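Local atomic coordinates of methyltransferase-like protein 5 (Pyrococcus horikoshii, PDB entry 1WY7), a protein that probably transfers methyl groups from S-adenosylmethionine to RNA and binds the by-product S-adenosyl-L-homocysteine within a Rossmann-like methyltransferase fold. Residues D142-A150 with I193-K202; R29-L39 with T60-L70. One frame throughout, in Å; residues are numbered along the deposited sequence.

Both interactions belong to one seven-stranded methyltransferase domain. Interaction 2 comes first along the chain: it lays helix 32-44 against helix 62-69, which follows strand 52-56, an inner strand of the sheet, and holds the amino-acid end of the bound S-adenosyl-L-homocysteine. Interaction 1 closes later and pairs strand 143-149, the last of the parallel strands, with the antiparallel strand 191-202. Their centres lie about 14 Å apart, yet they touch, because helix 32-44 covers the sheet face that carries Ile147 and Ile197. Ile147 CG1 meets Leu38 CD1, and Ile197 packs against Glu37 and Leu38. One helix thus connects the antiparallel side of the sheet with the cofactor pocket.

Interaction 1: D142-A150 with I193-K202; sequences DVVYSIHLA and ITVDIYRFSK
Asp142 and Lys202 open an antiparallel ladder where the Rossmann-like methyltransferase sheet turns from parallel to antiparallel: Lys202 N donates to Asp142 O (2.9 Å). Asp142 OD2 also lies beside the methylene CD of Lys202, while its charge is met by a salt bridge to Arg112. Val143 follows, with CG1 approaching the Arg199 guanidinium obliquely, 3.7 Å from NH1. Val144 pairs with Phe200 through two backbone bonds, and its CG1 touches CD2 of the phenyl ring. On the face carrying Val143, Tyr145 and Arg199 run side by side in the same direction. CG of Arg199 stands over the phenol ring, 4.0 Å from the Tyr145 ring centroid, in a CH-pi contact. With CG anti to the backbone N (chi1 178°) and an extended chain, Arg199 reaches along the ring until NE lies 3.0 Å from Tyr145 OH, the guanidinium plane turned 70° from the ring. Asp47 bonds both Tyr145 OH and Arg199 NH1, and Thr170 takes Arg199 NH2. Replacing Arg199 by an alanine would probably leave Asp47 without its cationic mate and uncover one face of the Tyr145 ring. Ser146 exchanges backbone bonds with Tyr198, and Ile147 sets CG2 3.7 Å from Val195 CB. His148 brings CD2 to Tyr198 CD1 (3.7 Å), the two side chains crossing at about a right angle. At Leu149 and Val195 the side chains diverge, but Ala150 N still bonds to Thr194 O and Ala150 CB meets Thr194 CG2. Asp196 OD1 forms a salt bridge with Arg155, and OD2 a hydrogen bond with Thr174. A water donates to Leu149 O and Asp196 OD1, and accepts, in the plane of the Tyr198 ring, from Tyr198 OH at 2.6 Å.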
loop_
_atom_site.group_PDB
_atom_site.type_symbol
_atom_site.label_atom_id
_atom_site.label_comp_id
_atom_site.label_asym_id
_atom_site.label_seq_id
_atom_site.Cartn_x
_atom_site.Cartn_y
_atom_site.Cartn_z
ATOM N N ASP A 142 -12.547 1.158 7.972
ATOM C CA ASP A 142 -13.364 -0.050 8.072
ATOM C C ASP A 142 -13.058 -1.016 6.920
ATOM O O ASP A 142 -13.481 -2.176 6.949
ATOM C CB ASP A 142 -14.854 0.305 8.088
ATOM C CG ASP A 142 -15.318 0.828 9.446
ATOM O OD1 ASP A 142 -16.395 1.464 9.494
ATOM O OD2 ASP A 142 -14.616 0.592 10.460
ATOM N N VAL A 143 -12.326 -0.529 5.914
ATOM C CA VAL A 143 -11.910 -1.353 4.776
ATOM C C VAL A 143 -10.410 -1.165 4.538
ATOM O O VAL A 143 -9.940 -0.050 4.309
ATOM C CB VAL A 143 -12.667 -0.989 3.474
ATOM C CG1 VAL A 143 -12.158 -1.871 2.325
ATOM C CG2 VAL A 143 -14.171 -1.199 3.654
ATOM N N VAL A 144 -9.661 -2.262 4.579
ATOM C CA VAL A 144 -8.212 -2.217 4.400
ATOM C C VAL A 144 -7.708 -3.141 3.298
ATOM O O VAL A 144 -8.125 -4.299 3.215
ATOM C CB VAL A 144 -7.485 -2.632 5.713
ATOM C CG1 VAL A 144 -5.984 -2.679 5.494
ATOM C CG2 VAL A 144 -7.874 -1.689 6.841
ATOM N N TYR A 145 -6.810 -2.621 2.457
ATOM C CA TYR A 145 -6.191 -3.401 1.384
ATOM C C TYR A 145 -4.697 -3.392 1.683
ATOM O O TYR A 145 -4.090 -2.328 1.785
ATOM C CB TYR A 145 -6.431 -2.769 -0.001
ATOM C CG TYR A 145 -7.856 -2.866 -0.519
ATOM C CD1 TYR A 145 -8.267 -3.933 -1.330
ATOM C CD2 TYR A 145 -8.794 -1.891 -0.191
ATOM C CE1 TYR A 145 -9.588 -4.016 -1.799
ATOM C CE2 TYR A 145 -10.106 -1.958 -0.645
ATOM C CZ TYR A 145 -10.500 -3.021 -1.447
ATOM O OH TYR A 145 -11.810 -3.086 -1.872
ATOM N N SER A 146 -4.105 -4.571 1.821
ATOM C CA SER A 146 -2.691 -4.657 2.123
ATOM C C SER A 146 -2.008 -5.785 1.380
ATOM O O SER A 146 -2.661 -6.637 0.784
ATOM C CB SER A 146 -2.487 -4.832 3.634
ATOM O OG SER A 146 -1.115 -4.705 3.971
ATOM N N ILE A 147 -0.680 -5.779 1.409
ATOM C CA ILE A 147 0.103 -6.800 0.734
ATOM C C ILE A 147 1.036 -7.462 1.739
ATOM O O ILE A 147 1.639 -6.786 2.563
ATOM C CB ILE A 147 0.932 -6.185 -0.419
ATOM C CG1 ILE A 147 -0.009 -5.539 -1.449
ATOM C CG2 ILE A 147 1.783 -7.253 -1.077
ATOM C CD1 ILE A 147 0.703 -4.890 -2.614
ATOM N N HIS A 148 1.153 -8.780 1.665
ATOM C CA HIS A 148 2.011 -9.523 2.582
ATOM C C HIS A 148 2.590 -10.760 1.915
ATOM O O HIS A 148 2.097 -11.211 0.880
ATOM C CB HIS A 148 1.211 -9.948 3.811
ATOM C CG HIS A 148 0.656 -8.796 4.586
ATOM N ND1 HIS A 148 1.416 -8.073 5.482
ATOM C CD2 HIS A 148 -0.556 -8.197 4.548
ATOM C CE1 HIS A 148 0.693 -7.076 5.960
ATOM N NE2 HIS A 148 -0.506 -7.126 5.409
ATOM N N LEU A 149 3.640 -11.297 2.526
ATOM C CA LEU A 149 4.316 -12.495 2.041
ATOM C C LEU A 149 3.379 -13.699 2.029
ATOM O O LEU A 149 2.754 -14.016 3.044
ATOM C CB LEU A 149 5.508 -12.808 2.942
ATOM C CG LEU A 149 6.906 -12.402 2.496
ATOM C CD1 LEU A 149 6.868 -11.073 1.828
ATOM C CD2 LEU A 149 7.830 -12.380 3.700
ATOM N N ALA A 150 3.293 -14.366 0.884
ATOM C CA ALA A 150 2.446 -15.539 0.740
ATOM C C ALA A 150 3.105 -16.751 1.392
ATOM O O ALA A 150 3.473 -17.701 0.713
ATOM C CB ALA A 150 2.202 -15.816 -0.731
ATOM N N ILE A 193 9.306 -12.804 -5.489
ATOM C CA ILE A 193 8.606 -13.343 -4.328
ATOM C C ILE A 193 7.119 -13.457 -4.612
ATOM O O ILE A 193 6.592 -12.819 -5.515
ATOM C CB ILE A 193 8.736 -12.453 -3.064
ATOM C CG1 ILE A 193 8.402 -11.009 -3.419
ATOM C CG2 ILE A 193 10.110 -12.593 -2.450
ATOM C CD1 ILE A 193 8.124 -10.133 -2.208
ATOM N N THR A 194 6.445 -14.270 -3.815
ATOM C CA THR A 194 5.026 -14.453 -3.968
ATOM C C THR A 194 4.338 -13.745 -2.819
ATOM O O THR A 194 4.647 -13.996 -1.657
ATOM C CB THR A 194 4.681 -15.925 -3.945
ATOM O OG1 THR A 194 5.458 -16.589 -4.948
ATOM C CG2 THR A 194 3.197 -16.125 -4.216
ATOM N N VAL A 195 3.417 -12.846 -3.147
ATOM C CA VAL A 195 2.691 -12.106 -2.126
ATOM C C VAL A 195 1.181 -12.314 -2.242
ATOM O O VAL A 195 0.671 -12.737 -3.284
ATOM C CB VAL A 195 2.969 -10.559 -2.222
ATOM C CG1 VAL A 195 4.449 -10.256 -1.959
ATOM C CG2 VAL A 195 2.574 -10.034 -3.600
ATOM N N ASP A 196 0.483 -12.026 -1.149
ATOM C CA ASP A 196 -0.965 -12.101 -1.093
ATOM C C ASP A 196 -1.429 -10.657 -0.986
ATOM O O ASP A 196 -0.829 -9.851 -0.262
ATOM C CB ASP A 196 -1.454 -12.840 0.161
ATOM C CG ASP A 196 -1.188 -14.324 0.114
ATOM O OD1 ASP A 196 -0.790 -14.868 1.162
ATOM O OD2 ASP A 196 -1.377 -14.945 -0.955
ATOM N N ILE A 197 -2.483 -10.331 -1.716
ATOM C CA ILE A 197 -3.072 -9.007 -1.655
ATOM C C ILE A 197 -4.363 -9.254 -0.871
ATOM O O ILE A 197 -5.233 -10.017 -1.308
ATOM C CB ILE A 197 -3.386 -8.471 -3.065
ATOM C CG1 ILE A 197 -2.089 -8.374 -3.869
ATOM C CG2 ILE A 197 -4.084 -7.123 -2.962
ATOM C CD1 ILE A 197 -2.275 -7.880 -5.281
ATOM N N TYR A 198 -4.470 -8.637 0.301
ATOM C CA TYR A 198 -5.639 -8.823 1.150
ATOM C C TYR A 198 -6.610 -7.670 1.134
ATOM O O TYR A 198 -6.240 -6.531 0.880
ATOM C CB TYR A 198 -5.246 -8.988 2.629
ATOM C CG TYR A 198 -4.489 -10.229 3.015
ATOM C CD1 TYR A 198 -3.104 -10.311 2.850
ATOM C CD2 TYR A 198 -5.148 -11.307 3.612
ATOM C CE1 TYR A 198 -2.391 -11.441 3.278
ATOM C CE2 TYR A 198 -4.445 -12.436 4.041
ATOM C CZ TYR A 198 -3.072 -12.492 3.866
ATOM O OH TYR A 198 -2.391 -13.623 4.237
ATOM N N ARG A 199 -7.860 -7.994 1.433
ATOM C CA ARG A 199 -8.910 -7.008 1.591
ATOM C C ARG A 199 -9.549 -7.395 2.920
ATOM O O ARG A 199 -10.086 -8.495 3.048
ATOM C CB ARG A 199 -9.969 -7.083 0.509
ATOM C CG ARG A 199 -11.056 -6.041 0.780
ATOM C CD ARG A 199 -12.188 -6.063 -0.205
ATOM N NE ARG A 199 -13.123 -4.979 0.092
ATOM C CZ ARG A 199 -14.165 -5.085 0.911
ATOM N NH1 ARG A 199 -14.946 -4.029 1.114
ATOM N NH2 ARG A 199 -14.436 -6.248 1.511
ATOM N N PHE A 200 -9.460 -6.508 3.904
ATOM C CA PHE A 200 -10.022 -6.740 5.233
ATOM C C PHE A 200 -11.266 -5.858 5.369
ATOM O O PHE A 200 -11.290 -4.736 4.865
ATOM C CB PHE A 200 -9.022 -6.324 6.323
ATOM C CG PHE A 200 -7.691 -7.030 6.252
ATOM C CD1 PHE A 200 -7.503 -8.251 6.876
ATOM C CD2 PHE A 200 -6.605 -6.429 5.626
ATOM C CE1 PHE A 200 -6.251 -8.866 6.888
ATOM C CE2 PHE A 200 -5.352 -7.029 5.632
ATOM C CZ PHE A 200 -5.171 -8.248 6.264
ATOM N N SER A 201 -12.288 -6.362 6.054
ATOM C CA SER A 201 -13.516 -5.608 6.265
ATOM C C SER A 201 -13.877 -5.705 7.750
ATOM O O SER A 201 -13.805 -6.794 8.331
ATOM C CB SER A 201 -14.636 -6.202 5.409
ATOM O OG SER A 201 -15.820 -5.434 5.512
ATOM N N LYS A 202 -14.258 -4.590 8.368
ATOM C CA LYS A 202 -14.605 -4.610 9.794
ATOM C C LYS A 202 -15.869 -5.430 10.066
ATOM O O LYS A 202 -16.931 -5.141 9.517
ATOM C CB LYS A 202 -14.789 -3.186 10.332
ATOM C CG LYS A 202 -14.996 -3.152 11.841
ATOM C CD LYS A 202 -14.729 -1.783 12.444
ATOM C CE LYS A 202 -14.510 -1.910 13.950
ATOM N NZ LYS A 202 -14.143 -0.617 14.600
HETATM O O HOH W 1 0.062 -13.565 3.408
#

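Interaction 2: R29-L39 with T60-L70. With SAH (S-adenosyl-L-homocysteine), chain E.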
loop_
_atom_site.group_PDB
_atom_site.type_symbol
_atom_site.label_atom_id
_atom_site.label_comp_id
_atom_site.label_asym_id
_atom_site.label_seq_id
_atom_site.Cartn_x
_atom_site.Cartn_y
_atom_site.Cartn_z
ATOM N N ARG A 29 9.709 0.352 -4.697
ATOM C CA ARG A 29 8.432 0.799 -5.243
ATOM C C ARG A 29 7.512 -0.401 -5.453
ATOM O O ARG A 29 7.976 -1.480 -5.824
ATOM C CB ARG A 29 8.663 1.497 -6.582
ATOM C CG ARG A 29 9.354 0.591 -7.595
ATOM C CD ARG A 29 9.466 1.259 -8.936
ATOM N NE ARG A 29 8.164 1.732 -9.389
ATOM C CZ ARG A 29 7.968 2.390 -10.527
ATOM N NH1 ARG A 29 6.750 2.789 -10.858
ATOM N NH2 ARG A 29 8.989 2.640 -11.336
ATOM N N THR A 30 6.215 -0.224 -5.217
ATOM C CA THR A 30 5.283 -1.334 -5.414
ATOM C C THR A 30 5.273 -1.677 -6.901
ATOM O O THR A 30 4.967 -0.824 -7.729
ATOM C CB THR A 30 3.835 -0.975 -5.002
ATOM O OG1 THR A 30 3.813 -0.489 -3.651
ATOM C CG2 THR A 30 2.945 -2.212 -5.094
ATOM N N PRO A 31 5.620 -2.923 -7.258
ATOM C CA PRO A 31 5.631 -3.312 -8.673
ATOM C C PRO A 31 4.274 -3.037 -9.335
ATOM O O PRO A 31 3.219 -3.237 -8.729
ATOM C CB PRO A 31 5.981 -4.798 -8.613
ATOM C CG PRO A 31 6.883 -4.869 -7.413
ATOM C CD PRO A 31 6.122 -4.016 -6.408
ATOM N N GLY A 32 4.311 -2.570 -10.577
ATOM C CA GLY A 32 3.084 -2.248 -11.291
ATOM C C GLY A 32 2.013 -3.325 -11.332
ATOM O O GLY A 32 0.831 -3.042 -11.193
ATOM N N ASN A 33 2.414 -4.571 -11.522
ATOM C CA ASN A 33 1.434 -5.646 -11.592
ATOM C C ASN A 33 0.684 -5.834 -10.276
ATOM O O ASN A 33 -0.547 -5.860 -10.257
ATOM C CB ASN A 33 2.098 -6.959 -12.025
ATOM C CG ASN A 33 2.928 -7.602 -10.923
ATOM O OD1 ASN A 33 3.826 -6.975 -10.344
ATOM N ND2 ASN A 33 2.635 -8.875 -10.634
ATOM N N ALA A 34 1.418 -5.955 -9.175
ATOM C CA ALA A 34 0.787 -6.136 -7.873
ATOM C C ALA A 34 -0.058 -4.910 -7.541
ATOM O O ALA A 34 -1.196 -5.038 -7.073
ATOM C CB ALA A 34 1.852 -6.357 -6.788
ATOM N N ALA A 35 0.499 -3.726 -7.789
ATOM C CA ALA A 35 -0.209 -2.476 -7.526
ATOM C C ALA A 35 -1.527 -2.436 -8.296
ATOM O O ALA A 35 -2.568 -2.051 -7.748
ATOM C CB ALA A 35 0.656 -1.304 -7.929
ATOM N N SER A 36 -1.465 -2.817 -9.574
ATOM C CA SER A 36 -2.639 -2.871 -10.455
ATOM C C SER A 36 -3.689 -3.812 -9.895
ATOM O O SER A 36 -4.864 -3.484 -9.885
ATOM C CB SER A 36 -2.275 -3.392 -11.853
ATOM O OG SER A 36 -1.453 -2.469 -12.524
ATOM N N GLU A 37 -3.266 -4.996 -9.463
ATOM C CA GLU A 37 -4.182 -5.983 -8.898
ATOM C C GLU A 37 -4.918 -5.435 -7.684
ATOM O O GLU A 37 -6.145 -5.499 -7.595
ATOM C CB GLU A 37 -3.426 -7.237 -8.460
ATOM C CG GLU A 37 -2.969 -8.147 -9.588
ATOM C CD GLU A 37 -4.105 -8.963 -10.219
ATOM O OE1 GLU A 37 -3.792 -9.842 -11.046
ATOM O OE2 GLU A 37 -5.298 -8.742 -9.901
ATOM N N LEU A 38 -4.156 -4.899 -6.739
ATOM C CA LEU A 38 -4.755 -4.383 -5.520
ATOM C C LEU A 38 -5.747 -3.268 -5.827
ATOM O O LEU A 38 -6.868 -3.288 -5.324
ATOM C CB LEU A 38 -3.657 -3.886 -4.558
ATOM C CG LEU A 38 -4.094 -3.244 -3.228
ATOM C CD1 LEU A 38 -2.924 -3.225 -2.238
ATOM C CD2 LEU A 38 -4.615 -1.824 -3.482
ATOM N N LEU A 39 -5.326 -2.309 -6.654
ATOM C CA LEU A 39 -6.160 -1.162 -7.011
ATOM C C LEU A 39 -7.396 -1.512 -7.831
ATOM O O LEU A 39 -8.477 -0.976 -7.592
ATOM C CB LEU A 39 -5.320 -0.124 -7.765
ATOM C CG LEU A 39 -4.298 0.650 -6.929
ATOM C CD1 LEU A 39 -3.302 1.337 -7.837
ATOM C CD2 LEU A 39 -5.020 1.669 -6.063
ATOM N N THR A 60 7.145 6.140 -2.845
ATOM C CA THR A 60 7.193 6.960 -4.059
ATOM C C THR A 60 5.806 7.335 -4.568
ATOM O O THR A 60 5.687 8.116 -5.512
ATOM C CB THR A 60 7.949 6.272 -5.227
ATOM O OG1 THR A 60 7.289 5.050 -5.586
ATOM C CG2 THR A 60 9.374 5.978 -4.829
ATOM N N GLY A 61 4.764 6.773 -3.957
ATOM C CA GLY A 61 3.408 7.095 -4.369
ATOM C C GLY A 61 2.743 6.255 -5.453
ATOM O O GLY A 61 1.760 6.692 -6.034
ATOM N N VAL A 62 3.238 5.052 -5.724
ATOM C CA VAL A 62 2.624 4.216 -6.766
ATOM C C VAL A 62 1.147 3.940 -6.479
ATOM O O VAL A 62 0.291 4.160 -7.344
ATOM C CB VAL A 62 3.345 2.853 -6.916
ATOM C CG1 VAL A 62 2.567 1.961 -7.863
ATOM C CG2 VAL A 62 4.764 3.057 -7.434
ATOM N N LEU A 63 0.847 3.459 -5.271
ATOM C CA LEU A 63 -0.529 3.156 -4.899
ATOM C C LEU A 63 -1.393 4.412 -4.869
ATOM O O LEU A 63 -2.552 4.392 -5.289
ATOM C CB LEU A 63 -0.580 2.464 -3.528
ATOM C CG LEU A 63 0.046 1.070 -3.456
ATOM C CD1 LEU A 63 -0.206 0.484 -2.081
ATOM C CD2 LEU A 63 -0.575 0.157 -4.537
ATOM N N SER A 64 -0.817 5.500 -4.373
ATOM C CA SER A 64 -1.519 6.773 -4.282
ATOM C C SER A 64 -1.899 7.281 -5.665
ATOM O O SER A 64 -3.030 7.716 -5.893
ATOM C CB SER A 64 -0.624 7.814 -3.612
ATOM O OG SER A 64 -0.388 7.489 -2.260
ATOM N N TYR A 65 -0.931 7.237 -6.574
ATOM C CA TYR A 65 -1.138 7.692 -7.948
ATOM C C TYR A 65 -2.269 6.887 -8.606
ATOM O O TYR A 65 -3.193 7.463 -9.201
ATOM C CB TYR A 65 0.169 7.542 -8.736
ATOM C CG TYR A 65 0.126 8.082 -10.146
ATOM C CD1 TYR A 65 -0.257 7.274 -11.214
ATOM C CD2 TYR A 65 0.489 9.396 -10.415
ATOM C CE1 TYR A 65 -0.272 7.761 -12.516
ATOM C CE2 TYR A 65 0.479 9.895 -11.709
ATOM C CZ TYR A 65 0.100 9.071 -12.755
ATOM O OH TYR A 65 0.114 9.547 -14.045
ATOM N N GLY A 66 -2.197 5.562 -8.474
ATOM C CA GLY A 66 -3.209 4.692 -9.042
ATOM C C GLY A 66 -4.596 5.001 -8.505
ATOM O O GLY A 66 -5.577 5.032 -9.265
ATOM N N ALA A 67 -4.683 5.230 -7.197
ATOM C CA ALA A 67 -5.957 5.537 -6.560
ATOM C C ALA A 67 -6.525 6.829 -7.131
ATOM O O ALA A 67 -7.708 6.891 -7.477
ATOM C CB ALA A 67 -5.785 5.667 -5.043
ATOM N N LEU A 68 -5.688 7.862 -7.212
ATOM C CA LEU A 68 -6.117 9.144 -7.755
ATOM C C LEU A 68 -6.555 8.921 -9.199
ATOM O O LEU A 68 -7.591 9.418 -9.637
ATOM C CB LEU A 68 -4.980 10.171 -7.743
ATOM C CG LEU A 68 -4.703 11.083 -6.542
ATOM C CD1 LEU A 68 -5.999 11.630 -5.955
ATOM C CD2 LEU A 68 -3.951 10.314 -5.519
ATOM N N LEU A 69 -5.742 8.169 -9.930
ATOM C CA LEU A 69 -6.010 7.850 -11.326
ATOM C C LEU A 69 -7.373 7.162 -11.446
ATOM O O LEU A 69 -8.112 7.377 -12.411
ATOM C CB LEU A 69 -4.905 6.921 -11.844
ATOM C CG LEU A 69 -4.616 6.812 -13.338
ATOM C CD1 LEU A 69 -5.816 6.221 -14.045
ATOM C CD2 LEU A 69 -4.265 8.190 -13.892
ATOM N N LEU A 70 -7.710 6.340 -10.458
ATOM C CA LEU A 70 -8.977 5.629 -10.485
ATOM C C LEU A 70 -10.143 6.386 -9.852
ATOM O O LEU A 70 -11.194 5.812 -9.617
ATOM C CB LEU A 70 -8.819 4.250 -9.844
ATOM C CG LEU A 70 -8.418 3.077 -10.755
ATOM C CD1 LEU A 70 -7.387 3.495 -11.758
ATOM C CD2 LEU A 70 -7.904 1.934 -9.907
HETATM N N SAH E . 6.982 2.714 -3.215
HETATM C CA SAH E . 5.928 1.873 -2.613
HETATM C CB SAH E . 6.165 1.859 -1.094
HETATM C CG SAH E . 7.060 0.701 -0.830
HETATM S SD SAH E . 7.698 0.276 0.802
HETATM C C SAH E . 4.607 2.445 -3.056
HETATM O O SAH E . 4.591 3.180 -4.091
HETATM O OXT SAH E . 3.622 2.125 -2.311
HETATM C "C5'" SAH E . 6.691 1.136 1.991
HETATM C "C4'" SAH E . 7.227 2.413 2.655
HETATM O "O4'" SAH E . 7.071 2.303 4.093
HETATM C "C3'" SAH E . 8.727 2.683 2.516
HETATM O "O3'" SAH E . 8.794 3.720 1.516
HETATM C "C2'" SAH E . 9.190 3.245 3.870
HETATM O "O2'" SAH E . 9.990 4.403 3.954
HETATM C "C1'" SAH E . 7.877 3.304 4.668
HETATM N N9 SAH E . 8.020 3.028 6.090
HETATM C C8 SAH E . 8.807 2.104 6.755
HETATM N N7 SAH E . 8.664 2.122 8.056
HETATM C C5 SAH E . 7.721 3.120 8.279
HETATM C C6 SAH E . 7.108 3.641 9.451
HETATM N N6 SAH E . 7.400 3.168 10.682
HETATM N N1 SAH E . 6.188 4.658 9.345
HETATM C C2 SAH E . 5.890 5.123 8.110
HETATM N N3 SAH E . 6.398 4.711 6.924
HETATM C C4 SAH E . 7.317 3.692 7.075
#
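Val62 N, at the start of helix 62-69, donates to carboxylate atom O of S-adenosyl-L-homocysteine at 2.8 Å, while the Val62 side chain packs on Thr30 and Ala35. This is the glycine-rich cofactor loop of a Rossmann-like methyltransferase, lying between strand 52-56 and the helix, with Gly61 at the N-cap. The start of the helix would be expected to stabilise the negative carboxylate. The ligand's amino nitrogen makes a weak bond to Thr60 OG1, and the Arg29 backbone passes beside it. Thr30 OG1 stands 2.9 Å from the other carboxylate atom, OXT; its hydrogen-bond partner in the protein is Asn119, first residue of the NPPF sequence, a motif found in N6-adenine and related amino-methyltransferases. Away from the ligand the contact becomes apolar. Pointing CG1 anti to the backbone N (chi1 172°) brings that methyl of Val62 to Thr30 O (3.7 Å) and Ala35 CB, whereas CG2 stays near ligand atom O and the Arg29 guanidinium. Ala35 CB also meets Leu63 CD2 at 3.9 Å, filling the angle between the helices; the axes of 32-39 and 62-69 approach to 10.0 Å and cross at -44°. Further along, Leu39 reaches over with both methyls: CD2 comes up to Leu63 O and Ala67 N. With no CB at Gly66, Leu39 CD1 can settle 3.6 Å from Gly66 CA, where a CB would overlap the methyl. Leu70 closes the far end, its CD2 resting 3.9 Å from Leu39 CB and 3.8 Å from Leu39 O.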